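Local structure of probable starch synthase 4, chloroplastic/amyloplastic (Arabidopsis thaliana, 6GNE) at residues Leu35-Gln40 / Glu90-His95; Gln40-Leu45 / Ser486-Glu491; Lys78-Lys83 / Gln100-Phe105. The protein is probably a plastid starch synthase, a glycosyltransferase of the two-domain GT-B fold that binds adenosine-5'-diphosphate and a glycan in the cleft between its domains. One frame throughout, in Å; residues are numbered along the deposited sequence.

From the N terminus, helix 27-41 comes first and serves two contacts. Its last turns meet the start of strand 92-100 in interaction 1, closing a loop of some fifty residues, mostly strand. Gln-40 is shared with interaction 2, where the helix end and the residues beyond meet helix 484-499, the segments 441 residues apart at their closest ends. Interactions 1 and 2 cross and touch where Ala-38 packs on Ala-487. Interaction 3 joins the start of strand 78-89 to the end of strand 92-100 and the loop after it; it crosses interaction 1 and lies within the span of interaction 2. Interactions 1 and 2 tie helix 27-41 to sheet and C-terminal helix; interaction 3 closes the strand pair's open end.

Interaction 1. Residues Leu35-Gln40 / Glu90-His95; sequences LGKALQ and EGLPVH
A turn at chi3 (83°) bends the Lys-37 side chain and carries its NZ to Glu-90, while Gln-40, with CG swung opposite the backbone N (chi1 -162°) and the chain extended beyond, reaches straight across to Gly-91. Lys-37 NZ meets Glu-90 OE1 at 3.1 Å, a salt bridge made on the anti side of the carboxylate and somewhat out of its plane. The ammonium has a second salt bridge, to Asp-265, so two carboxylates share it and would be expected to keep it charged. Gln-40 NE2 gives a nearly linear hydrogen bond to Gly-91 O, 2.9 Å away at 174°; the oxygen lies in the amide plane of Gln-40, whereas the donor stands above the carbonyl plane of Gly-91. Glu-90 and Gly-91 form the tight turn of the hairpin between strands 78-89 and 92-100, both with positive phi, and helix 27-41 is the crossover helix between parallel strands 11-15 and 45-51 in the Rossmann-like sheet of the N-terminal GT-B domain. Between the two polar links sits Leu-92. Its CD1 lies 3.7 Å from Lys-37 CG, the two chains crossing at about a right angle, and its CD2 packs against Gly-36 O and the Gln-40 amide. Val-46 and Ile-48 of strand 45-51 also touch Leu-92.

Interaction 2. Residues Gln40-Leu45 / Ser486-Glu491; sequences QRKGHL and SATQYE
Lys-42 runs out across helix 484-499 to Thr-488 and Glu-491, its chain bent at chi3 and chi4 near the tip. Its NZ donates to Thr-488 OG1, modelled at 2.6 Å, and that hydroxyl is also bonded to Gly-484 O one turn back in its own helix, which fixes its rotation. On the way Lys-42 CD passes 4.4 Å from Ala-487 CB. The ammonium stays 4.2 Å from Glu-491 OE2, too far for a salt bridge, though the attraction probably still counts. Gly-43 then ends helix 27-41 in a Schellman motif, its positive phi turning the chain toward strand 45-51. In the GT-B fold the C-terminal helix commonly returns to pack on the N-terminal domain, and helix 484-499 does that here. His-44 follows. Its NE2 donates to Glu-491 OE1 at 3.0 Å (N-H...O 151°), with the oxygen close to the ring plane and approached on the carboxylate's anti side; ring and carboxylate planes stand 80° apart. Glu-491 reaches it fully stretched, chi1 175° and the bonds beyond CG extended. The ring's ND1 is held by Leu-10 N, an arrangement consistent with a neutral imidazole protonated at NE2.

Interaction 3. Residues Lys78-Lys83 / Gln100-Phe105; sequences KLYKNK and QHPSKF
Gln-100 touches the 78-83 segment of strand 78-89 by both backbone and side chain. Its N donates to Lys-81 O at 2.9 Å, a somewhat bent bond (N-H...O 146°) that approaches in the carbonyl plane. CB and CG of Gln-100 lie beside that same oxygen. A bend at chi2 then turns the amide toward Lys-83, where CD of Gln-100 comes within 3.7 Å of Lys-83 CD; this is contact with the aliphatic part of the lysine. The carbonyl O of Gln-100 sits at the edge of the Tyr-80 ring, near its plane.

His-101 carries most of the aromatic contact. A chi1 of -179° sends the imidazole away from the backbone N and over Tyr-80, setting CD2 above the centre of the phenol ring, 3.5 Å from Tyr-80 CE2. The two rings are oblique, their centroids 4.4 Å apart and planes at 39°. His-101 is packed on both faces, by Pro-102 CD on one and Phe-105 CE2 on the other. Its ND1 takes a hydrogen bond from Ser-103 N at 3.1 Å, which steadies the ring's rotation over Tyr-80. Pro-102 also meets the phenol directly, its CD 3.8 Å from Tyr-80 CE2.

Further along, Lys-104 N bonds to His-101 O at 3.0 Å and closes a type I turn, and the Phe-105 ring, against the face of His-101 opposite Pro-102, also meets Tyr-123 of helix 117-134, a tyrosine that Tyr-80 touches as well. Here strand 92-100 runs out beside the first residues of its antiparallel partner 78-89, and the departing loop packs against Tyr-80: the open end of a long beta hairpin, opposite its tight turn, in the sheet of the N-terminal GT-B domain.

Interaction 1. Residues Leu35-Gln40 / Glu90-His95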
loop_
_atom_site.group_PDB
_atom_site.type_symbol
_atom_site.label_atom_id
_atom_site.label_comp_id
_atom_site.label_asym_id
_atom_site.label_seq_id
_atom_site.Cartn_x
_atom_site.Cartn_y
_atom_site.Cartn_z
ATOM N N LEU A 35 5.240 -5.455 7.422
ATOM C CA LEU A 35 4.672 -5.928 8.680
ATOM C C LEU A 35 5.025 -7.387 8.933
ATOM O O LEU A 35 5.339 -7.744 10.065
ATOM C CB LEU A 35 3.148 -5.771 8.698
ATOM C CG LEU A 35 2.413 -6.265 9.947
ATOM C CD1 LEU A 35 2.947 -5.599 11.214
ATOM C CD2 LEU A 35 0.939 -5.962 9.772
ATOM N N GLY A 36 4.984 -8.212 7.883
ATOM C CA GLY A 36 5.422 -9.595 7.960
ATOM C C GLY A 36 6.812 -9.750 8.567
ATOM O O GLY A 36 7.003 -10.516 9.514
ATOM N N LYS A 37 7.770 -9.001 8.029
ATOM C CA LYS A 37 9.155 -9.089 8.490
ATOM C C LYS A 37 9.306 -8.549 9.903
ATOM O O LYS A 37 10.016 -9.140 10.696
ATOM C CB LYS A 37 10.131 -8.392 7.550
ATOM C CG LYS A 37 10.202 -9.054 6.181
ATOM C CD LYS A 37 10.654 -8.112 5.048
ATOM C CE LYS A 37 12.173 -7.995 4.991
ATOM N NZ LYS A 37 12.655 -7.398 3.724
ATOM N N ALA A 38 8.632 -7.443 10.219
ATOM C CA ALA A 38 8.701 -6.869 11.564
ATOM C C ALA A 38 8.218 -7.873 12.595
ATOM O O ALA A 38 8.845 -8.026 13.630
ATOM C CB ALA A 38 7.919 -5.585 11.659
ATOM N N LEU A 39 7.125 -8.571 12.287
ATOM C CA LEU A 39 6.588 -9.628 13.154
ATOM C C LEU A 39 7.554 -10.806 13.276
ATOM O O LEU A 39 7.789 -11.313 14.385
ATOM C CB LEU A 39 5.220 -10.107 12.650
ATOM C CG LEU A 39 4.055 -9.113 12.724
ATOM C CD1 LEU A 39 2.869 -9.635 11.939
ATOM C CD2 LEU A 39 3.637 -8.761 14.138
ATOM N N GLN A 40 8.119 -11.234 12.156
ATOM C CA GLN A 40 9.158 -12.261 12.200
ATOM C C GLN A 40 10.375 -11.876 13.090
ATOM O O GLN A 40 10.842 -12.715 13.829
ATOM C CB GLN A 40 9.602 -12.662 10.792
ATOM C CG GLN A 40 10.331 -13.996 10.727
ATOM C CD GLN A 40 10.981 -14.227 9.376
ATOM O OE1 GLN A 40 12.012 -13.616 9.060
ATOM N NE2 GLN A 40 10.397 -15.128 8.579
ATOM N N GLU A 90 12.165 -12.704 0.727
ATOM C CA GLU A 90 12.845 -11.893 1.716
ATOM C C GLU A 90 12.757 -12.414 3.145
ATOM O O GLU A 90 12.382 -11.702 4.083
ATOM C CB GLU A 90 12.453 -10.424 1.514
ATOM C CG GLU A 90 13.360 -9.819 0.412
ATOM C CD GLU A 90 12.909 -8.470 -0.094
ATOM O OE1 GLU A 90 12.233 -7.758 0.686
ATOM O OE2 GLU A 90 13.242 -8.167 -1.273
ATOM N N GLY A 91 13.106 -13.692 3.270
ATOM C CA GLY A 91 13.096 -14.388 4.545
ATOM C C GLY A 91 11.735 -14.859 5.020
ATOM O O GLY A 91 11.674 -15.562 6.010
ATOM N N LEU A 92 10.642 -14.491 4.350
ATOM C CA LEU A 92 9.325 -14.987 4.743
ATOM C C LEU A 92 8.960 -16.254 3.957
ATOM O O LEU A 92 9.135 -16.289 2.751
ATOM C CB LEU A 92 8.254 -13.904 4.545
ATOM C CG LEU A 92 8.445 -12.703 5.464
ATOM C CD1 LEU A 92 7.701 -11.520 4.909
ATOM C CD2 LEU A 92 8.049 -13.006 6.894
ATOM N N PRO A 93 8.441 -17.287 4.631
ATOM C CA PRO A 93 7.851 -18.399 3.879
ATOM C C PRO A 93 6.552 -18.000 3.187
ATOM O O PRO A 93 5.719 -17.355 3.789
ATOM C CB PRO A 93 7.571 -19.473 4.956
ATOM C CG PRO A 93 8.228 -18.993 6.196
ATOM C CD PRO A 93 8.360 -17.501 6.081
ATOM N N VAL A 94 6.397 -18.386 1.925
ATOM C CA VAL A 94 5.205 -18.063 1.155
ATOM C C VAL A 94 4.650 -19.316 0.495
ATOM O O VAL A 94 5.409 -20.183 0.069
ATOM C CB VAL A 94 5.514 -17.014 0.070
ATOM C CG1 VAL A 94 4.233 -16.563 -0.628
ATOM C CG2 VAL A 94 6.234 -15.824 0.709
ATOM N N HIS A 95 3.323 -19.401 0.446
ATOM C CA HIS A 95 2.576 -20.443 -0.244
ATOM C C HIS A 95 1.823 -19.750 -1.362
ATOM O O HIS A 95 1.010 -18.878 -1.110
ATOM C CB HIS A 95 1.596 -21.155 0.711
ATOM C CG HIS A 95 2.261 -22.135 1.630
ATOM N ND1 HIS A 95 2.785 -21.769 2.855
ATOM C CD2 HIS A 95 2.523 -23.462 1.483
ATOM C CE1 HIS A 95 3.327 -22.833 3.427
ATOM N NE2 HIS A 95 3.192 -23.869 2.613
#

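Interaction 2. Residues Gln40-Leu45 / Ser486-Glu491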
loop_
_atom_site.group_PDB
_atom_site.type_symbol
_atom_site.label_atom_id
_atom_site.label_comp_id
_atom_site.label_asym_id
_atom_site.label_seq_id
_atom_site.Cartn_x
_atom_site.Cartn_y
_atom_site.Cartn_z
ATOM N N GLN A 40 8.119 -11.234 12.156
ATOM C CA GLN A 40 9.158 -12.261 12.200
ATOM C C GLN A 40 10.375 -11.876 13.090
ATOM O O GLN A 40 10.842 -12.715 13.829
ATOM C CB GLN A 40 9.602 -12.662 10.792
ATOM C CG GLN A 40 10.331 -13.996 10.727
ATOM C CD GLN A 40 10.981 -14.227 9.376
ATOM O OE1 GLN A 40 12.012 -13.616 9.060
ATOM N NE2 GLN A 40 10.397 -15.128 8.579
ATOM N N ARG A 41 10.843 -10.631 13.066
ATOM C CA ARG A 41 11.920 -10.186 13.979
ATOM C C ARG A 41 11.519 -10.247 15.453
ATOM O O ARG A 41 12.358 -10.475 16.327
ATOM C CB ARG A 41 12.394 -8.748 13.693
ATOM C CG ARG A 41 12.881 -8.444 12.278
ATOM C CD ARG A 41 13.548 -9.638 11.552
ATOM N NE ARG A 41 13.713 -9.391 10.090
ATOM C CZ ARG A 41 14.544 -8.498 9.530
ATOM N NH1 ARG A 41 14.584 -8.383 8.202
ATOM N NH2 ARG A 41 15.341 -7.719 10.267
ATOM N N LYS A 42 10.239 -10.020 15.733
ATOM C CA LYS A 42 9.721 -10.133 17.101
ATOM C C LYS A 42 9.559 -11.592 17.596
ATOM O O LYS A 42 9.158 -11.799 18.722
ATOM C CB LYS A 42 8.424 -9.329 17.245
ATOM C CG LYS A 42 8.684 -7.824 17.087
ATOM C CD LYS A 42 7.435 -6.940 17.100
ATOM C CE LYS A 42 7.274 -6.248 18.450
ATOM N NZ LYS A 42 8.112 -5.021 18.527
ATOM N N GLY A 43 9.880 -12.573 16.753
ATOM C CA GLY A 43 9.915 -13.987 17.136
ATOM C C GLY A 43 8.680 -14.788 16.770
ATOM O O GLY A 43 8.516 -15.896 17.225
ATOM N N HIS A 44 7.801 -14.232 15.954
ATOM C CA HIS A 44 6.585 -14.944 15.535
ATOM C C HIS A 44 6.871 -15.750 14.290
ATOM O O HIS A 44 7.683 -15.363 13.452
ATOM C CB HIS A 44 5.433 -13.961 15.289
ATOM C CG HIS A 44 5.199 -13.034 16.432
ATOM N ND1 HIS A 44 4.655 -13.460 17.625
ATOM C CD2 HIS A 44 5.485 -11.714 16.589
ATOM C CE1 HIS A 44 4.592 -12.437 18.462
ATOM N NE2 HIS A 44 5.095 -11.369 17.861
ATOM N N LEU A 45 6.209 -16.891 14.189
ATOM C CA LEU A 45 6.242 -17.689 12.986
ATOM C C LEU A 45 5.258 -17.048 12.039
ATOM O O LEU A 45 4.062 -17.178 12.209
ATOM C CB LEU A 45 5.847 -19.128 13.289
ATOM C CG LEU A 45 5.747 -20.131 12.136
ATOM C CD1 LEU A 45 7.028 -20.120 11.300
ATOM C CD2 LEU A 45 5.413 -21.550 12.680
ATOM N N SER A 486 4.705 0.407 15.047
ATOM C CA SER A 486 3.395 -0.085 14.608
ATOM C C SER A 486 3.254 -1.605 14.601
ATOM O O SER A 486 2.144 -2.104 14.786
ATOM C CB SER A 486 3.024 0.456 13.228
ATOM O OG SER A 486 2.762 1.812 13.345
ATOM N N ALA A 487 4.337 -2.339 14.351
ATOM C CA ALA A 487 4.320 -3.791 14.512
ATOM C C ALA A 487 4.048 -4.222 15.963
ATOM O O ALA A 487 3.328 -5.192 16.206
ATOM C CB ALA A 487 5.611 -4.391 14.009
ATOM N N THR A 488 4.625 -3.497 16.916
ATOM C CA THR A 488 4.303 -3.659 18.348
ATOM C C THR A 488 2.812 -3.420 18.655
ATOM O O THR A 488 2.251 -4.121 19.470
ATOM C CB THR A 488 5.188 -2.735 19.250
ATOM O OG1 THR A 488 6.570 -2.925 18.948
ATOM C CG2 THR A 488 5.026 -3.071 20.675
ATOM N N GLN A 489 2.173 -2.438 18.021
ATOM C CA GLN A 489 0.720 -2.223 18.235
ATOM C C GLN A 489 -0.140 -3.365 17.664
ATOM O O GLN A 489 -1.125 -3.768 18.310
ATOM C CB GLN A 489 0.194 -0.936 17.649
ATOM C CG GLN A 489 0.801 0.356 18.128
ATOM C CD GLN A 489 0.030 1.552 17.565
ATOM O OE1 GLN A 489 0.586 2.428 16.866
ATOM N NE2 GLN A 489 -1.279 1.560 17.831
ATOM N N TYR A 490 0.213 -3.875 16.480
ATOM C CA TYR A 490 -0.467 -5.052 15.926
ATOM C C TYR A 490 -0.275 -6.298 16.833
ATOM O O TYR A 490 -1.222 -7.043 17.094
ATOM C CB TYR A 490 -0.003 -5.365 14.489
ATOM C CG TYR A 490 -0.665 -4.557 13.384
ATOM C CD1 TYR A 490 -1.865 -4.959 12.823
ATOM C CD2 TYR A 490 -0.080 -3.412 12.882
ATOM C CE1 TYR A 490 -2.467 -4.235 11.810
ATOM C CE2 TYR A 490 -0.671 -2.694 11.868
ATOM C CZ TYR A 490 -1.864 -3.102 11.332
ATOM O OH TYR A 490 -2.458 -2.370 10.327
ATOM N N GLU A 491 0.957 -6.496 17.298
ATOM C CA GLU A 491 1.302 -7.594 18.186
ATOM C C GLU A 491 0.430 -7.585 19.449
ATOM O O GLU A 491 -0.077 -8.658 19.872
ATOM C CB GLU A 491 2.797 -7.530 18.530
ATOM C CG GLU A 491 3.305 -8.553 19.559
ATOM C CD GLU A 491 4.737 -8.290 20.006
ATOM O OE1 GLU A 491 5.573 -9.205 19.916
ATOM O OE2 GLU A 491 5.055 -7.165 20.442
#

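Interaction 3. Residues Lys78-Lys83 / Gln100-Phe105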
loop_
_atom_site.group_PDB
_atom_site.type_symbol
_atom_site.label_atom_id
_atom_site.label_comp_id
_atom_site.label_asym_id
_atom_site.label_seq_id
_atom_site.Cartn_x
_atom_site.Cartn_y
_atom_site.Cartn_z
ATOM N N LYS A 78 -18.815 -27.718 -6.775
ATOM C CA LYS A 78 -17.824 -28.712 -7.214
ATOM C C LYS A 78 -16.507 -28.488 -6.470
ATOM O O LYS A 78 -16.258 -27.392 -5.954
ATOM C CB LYS A 78 -17.571 -28.573 -8.712
ATOM C CG LYS A 78 -18.719 -29.047 -9.603
ATOM C CD LYS A 78 -18.911 -28.187 -10.854
ATOM C CE LYS A 78 -19.101 -29.026 -12.130
ATOM N NZ LYS A 78 -20.076 -30.174 -12.028
ATOM N N LEU A 79 -15.694 -29.541 -6.405
ATOM C CA LEU A 79 -14.321 -29.463 -5.911
ATOM C C LEU A 79 -13.346 -29.273 -7.090
ATOM O O LEU A 79 -13.539 -29.833 -8.175
ATOM C CB LEU A 79 -13.970 -30.715 -5.098
ATOM C CG LEU A 79 -14.890 -31.039 -3.895
ATOM C CD1 LEU A 79 -14.464 -32.341 -3.216
ATOM C CD2 LEU A 79 -14.950 -29.899 -2.875
ATOM N N TYR A 80 -12.321 -28.448 -6.873
ATOM C CA TYR A 80 -11.299 -28.159 -7.888
ATOM C C TYR A 80 -9.895 -28.338 -7.353
ATOM O O TYR A 80 -9.623 -28.070 -6.183
ATOM C CB TYR A 80 -11.433 -26.747 -8.447
ATOM C CG TYR A 80 -12.692 -26.556 -9.225
ATOM C CD1 TYR A 80 -13.873 -26.190 -8.586
ATOM C CD2 TYR A 80 -12.715 -26.747 -10.601
ATOM C CE1 TYR A 80 -15.049 -26.023 -9.308
ATOM C CE2 TYR A 80 -13.880 -26.569 -11.334
ATOM C CZ TYR A 80 -15.045 -26.217 -10.690
ATOM O OH TYR A 80 -16.201 -26.066 -11.420
ATOM N N LYS A 81 -9.000 -28.775 -8.236
ATOM C CA LYS A 81 -7.607 -29.017 -7.873
ATOM C C LYS A 81 -6.809 -27.735 -7.842
ATOM O O LYS A 81 -7.003 -26.864 -8.686
ATOM C CB LYS A 81 -6.996 -30.042 -8.815
ATOM C CG LYS A 81 -7.518 -31.430 -8.484
ATOM C CD LYS A 81 -6.971 -32.488 -9.422
ATOM C CE LYS A 81 -7.483 -33.861 -9.007
ATOM N NZ LYS A 81 -7.512 -34.784 -10.177
ATOM N N ASN A 82 -5.942 -27.620 -6.838
ATOM C CA ASN A 82 -4.980 -26.505 -6.738
ATOM C C ASN A 82 -3.542 -27.024 -6.584
ATOM O O ASN A 82 -3.295 -27.819 -5.677
ATOM C CB ASN A 82 -5.305 -25.638 -5.517
ATOM C CG ASN A 82 -6.691 -25.033 -5.569
ATOM O OD1 ASN A 82 -7.593 -25.481 -4.884
ATOM N ND2 ASN A 82 -6.856 -24.007 -6.365
ATOM N N LYS A 83 -2.623 -26.603 -7.460
ATOM C CA LYS A 83 -1.172 -26.825 -7.272
ATOM C C LYS A 83 -0.689 -25.840 -6.213
ATOM O O LYS A 83 -0.935 -24.655 -6.331
ATOM C CB LYS A 83 -0.319 -26.589 -8.565
ATOM C CG LYS A 83 0.187 -27.826 -9.290
ATOM C CD LYS A 83 -0.978 -28.673 -9.818
ATOM C CE LYS A 83 -0.829 -30.209 -9.669
ATOM N NZ LYS A 83 -0.379 -30.886 -10.917
ATOM N N GLN A 100 -6.449 -24.883 -10.689
ATOM C CA GLN A 100 -6.655 -25.660 -11.906
ATOM C C GLN A 100 -8.183 -25.638 -12.046
ATOM O O GLN A 100 -8.876 -26.646 -11.841
ATOM C CB GLN A 100 -6.125 -27.104 -11.746
ATOM C CG GLN A 100 -4.767 -27.289 -11.072
ATOM C CD GLN A 100 -3.624 -27.482 -12.042
ATOM O OE1 GLN A 100 -3.132 -28.600 -12.218
ATOM N NE2 GLN A 100 -3.206 -26.392 -12.680
ATOM N N HIS A 101 -8.711 -24.443 -12.252
ATOM C CA HIS A 101 -10.118 -24.234 -12.512
ATOM C C HIS A 101 -10.147 -23.771 -13.956
ATOM O O HIS A 101 -9.323 -22.954 -14.336
ATOM C CB HIS A 101 -10.649 -23.144 -11.568
ATOM C CG HIS A 101 -12.106 -22.852 -11.721
ATOM N ND1 HIS A 101 -12.605 -22.131 -12.781
ATOM C CD2 HIS A 101 -13.175 -23.156 -10.941
ATOM C CE1 HIS A 101 -13.916 -22.008 -12.656
ATOM N NE2 HIS A 101 -14.286 -22.625 -11.550
ATOM N N PRO A 102 -11.096 -24.262 -14.776
ATOM C CA PRO A 102 -11.081 -23.909 -16.225
ATOM C C PRO A 102 -11.050 -22.401 -16.555
ATOM O O PRO A 102 -10.563 -22.029 -17.602
ATOM C CB PRO A 102 -12.354 -24.559 -16.788
ATOM C CG PRO A 102 -13.065 -25.173 -15.638
ATOM C CD PRO A 102 -12.158 -25.223 -14.443
ATOM N N SER A 103 -11.578 -21.562 -15.667
ATOM C CA SER A 103 -11.572 -20.086 -15.811
ATOM C C SER A 103 -10.206 -19.398 -15.658
ATOM O O SER A 103 -10.091 -18.209 -15.947
ATOM C CB SER A 103 -12.528 -19.433 -14.798
ATOM O OG SER A 103 -13.860 -19.900 -14.917
ATOM N N LYS A 104 -9.195 -20.119 -15.172
ATOM C CA LYS A 104 -7.801 -19.653 -15.199
ATOM C C LYS A 104 -7.653 -18.336 -14.486
ATOM O O LYS A 104 -7.222 -17.324 -15.058
ATOM C CB LYS A 104 -7.292 -19.577 -16.640
ATOM C CG LYS A 104 -7.169 -20.944 -17.279
ATOM C CD LYS A 104 -6.804 -20.803 -18.777
ATOM C CE LYS A 104 -5.738 -21.795 -19.283
ATOM N NZ LYS A 104 -4.382 -21.178 -19.597
ATOM N N PHE A 105 -8.019 -18.357 -13.215
ATOM C CA PHE A 105 -8.196 -17.131 -12.473
ATOM C C PHE A 105 -6.931 -16.301 -12.366
ATOM O O PHE A 105 -7.004 -15.081 -12.438
ATOM C CB PHE A 105 -8.737 -17.421 -11.076
ATOM C CG PHE A 105 -10.130 -17.999 -11.057
ATOM C CD1 PHE A 105 -11.187 -17.355 -11.706
ATOM C CD2 PHE A 105 -10.395 -19.171 -10.347
ATOM C CE1 PHE A 105 -12.474 -17.890 -11.679
ATOM C CE2 PHE A 105 -11.672 -19.700 -10.312
ATOM C CZ PHE A 105 -12.718 -19.056 -10.984
#